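Local structure of probable protein phosphatase 2C 50 (Oryza sativa subsp. japonica, 5ZCG) at residues A[296-299]-A[300-304]. The protein probably removes phosphate groups from phosphoserine and phosphothreonine residues of target proteins, as a metal-dependent phosphatase of the PP2C family. The protein carries 5 engineered substitutions. Sequence-based numbering, arbitrary orientation.
Sequences AADY and LMRLA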
loop_
_atom_site.group_PDB
_atom_site.type_symbol
_atom_site.label_atom_id
_atom_site.label_comp_id
_atom_site.label_asym_id
_atom_site.label_seq_id
_atom_site.Cartn_x
_atom_site.Cartn_y
_atom_site.Cartn_z
ATOM N N ALA A 296 -13.645 7.646 22.105
ATOM C CA ALA A 296 -14.026 6.435 21.381
ATOM C C ALA A 296 -12.870 5.911 20.533
ATOM O O ALA A 296 -12.577 4.705 20.531
ATOM C CB ALA A 296 -15.252 6.709 20.508
ATOM N N ALA A 297 -12.191 6.806 19.813
ATOM C CA ALA A 297 -11.071 6.386 18.975
ATOM C C ALA A 297 -9.909 5.872 19.819
ATOM O O ALA A 297 -9.269 4.874 19.464
ATOM C CB ALA A 297 -10.625 7.545 18.080
ATOM N N ASP A 298 -9.630 6.535 20.945
ATOM C CA ASP A 298 -8.583 6.074 21.852
ATOM C C ASP A 298 -8.907 4.696 22.407
ATOM O O ASP A 298 -8.024 3.837 22.519
ATOM C CB ASP A 298 -8.398 7.076 22.993
ATOM C CG ASP A 298 -7.482 8.225 22.621
ATOM O OD1 ASP A 298 -6.450 7.980 21.960
ATOM O OD2 ASP A 298 -7.794 9.375 22.996
ATOM N N TYR A 299 -10.170 4.469 22.775
ATOM C CA TYR A 299 -10.570 3.163 23.280
ATOM C C TYR A 299 -10.406 2.083 22.218
ATOM O O TYR A 299 -9.942 0.982 22.520
ATOM C CB TYR A 299 -12.013 3.219 23.782
ATOM C CG TYR A 299 -12.377 2.132 24.769
ATOM C CD1 TYR A 299 -12.646 0.842 24.339
ATOM C CD2 TYR A 299 -12.460 2.401 26.131
ATOM C CE1 TYR A 299 -12.984 -0.151 25.229
ATOM C CE2 TYR A 299 -12.799 1.412 27.033
ATOM C CZ TYR A 299 -13.058 0.135 26.575
ATOM O OH TYR A 299 -13.394 -0.865 27.456
ATOM N N LEU A 300 -10.783 2.373 20.967
ATOM C CA LEU A 300 -10.625 1.371 19.910
ATOM C C LEU A 300 -9.148 1.066 19.665
ATOM O O LEU A 300 -8.760 -0.098 19.510
ATOM C CB LEU A 300 -11.299 1.844 18.619
ATOM C CG LEU A 300 -12.821 1.639 18.593
ATOM C CD1 LEU A 300 -13.453 2.286 17.364
ATOM C CD2 LEU A 300 -13.203 0.162 18.685
ATOM N N MET A 301 -8.309 2.106 19.624
ATOM C CA MET A 301 -6.859 1.917 19.514
ATOM C C MET A 301 -6.316 1.023 20.618
ATOM O O MET A 301 -5.658 0.005 20.347
ATOM C CB MET A 301 -6.161 3.284 19.538
ATOM C CG MET A 301 -4.636 3.239 19.582
ATOM S SD MET A 301 -3.869 4.802 19.101
ATOM C CE MET A 301 -3.142 5.325 20.659
ATOM N N ARG A 302 -6.598 1.387 21.864
ATOM C CA ARG A 302 -6.085 0.626 22.992
ATOM C C ARG A 302 -6.640 -0.794 23.010
ATOM O O ARG A 302 -5.926 -1.733 23.385
ATOM C CB ARG A 302 -6.398 1.352 24.306
ATOM C CG ARG A 302 -5.335 2.364 24.710
ATOM C CD ARG A 302 -5.942 3.653 25.238
ATOM N NE ARG A 302 -7.195 3.430 25.957
ATOM C CZ ARG A 302 -7.993 4.404 26.387
ATOM N NH1 ARG A 302 -7.668 5.673 26.175
ATOM N NH2 ARG A 302 -9.113 4.112 27.035
ATOM N N LEU A 303 -7.891 -0.970 22.584
ATOM C CA LEU A 303 -8.475 -2.300 22.464
ATOM C C LEU A 303 -7.690 -3.152 21.482
ATOM O O LEU A 303 -7.331 -4.297 21.784
ATOM C CB LEU A 303 -9.931 -2.184 22.004
ATOM C CG LEU A 303 -10.670 -3.487 21.706
ATOM C CD1 LEU A 303 -10.527 -4.462 22.881
ATOM C CD2 LEU A 303 -12.130 -3.211 21.395
ATOM N N ALA A 304 -7.412 -2.602 20.293
ATOM C CA ALA A 304 -6.630 -3.340 19.309
ATOM C C ALA A 304 -5.274 -3.726 19.881
ATOM O O ALA A 304 -4.801 -4.850 19.677
ATOM C CB ALA A 304 -6.461 -2.518 18.031
#
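Four successive backbone hydrogen bonds, each from N of residue i+4 to O of residue i, join 296-299 to 300-304 as continuous alpha helix, from Leu-300 N to Ala-296 O (3.0 Å) through to Leu-303 N to Tyr-299 O (2.8 Å). On the outer side Arg-302 folds back toward the preceding turn: bends at chi2 (138°) and chi3 (33°) carry its guanidinium over the backbone, one face covering the Asp-298 to Tyr-299 peptide. Arg-302 NH1 ends 3.6 Å from Asp-298 CB, but Asp-298 OD2 stays 4.9 Å from Arg-302 NH1 and is hydrogen-bonded to Gln-294 NE2. Any attraction between the two charges probably acts through space, without a salt bridge. Arg-302 NH2 approaches Tyr-299 CD2 obliquely at 3.9 Å, with ring and guanidinium planes 56° apart. The Tyr-299 side chain also touches Val-263 and Gln-267 of helix 257-274. On the inner side Leu-300 CG packs 3.6 Å from Ala-296 O, and its side chain touches Val-263 and Val-315; Ala-296 and Ala-297 rest on Val-317, Met-301 on Ala-7 and Thr-9. This amphipathic helix, laid with helix 257-274 against the outer face of a beta sheet, belongs to the alpha-beta-beta-alpha sandwich of PP2C phosphatases.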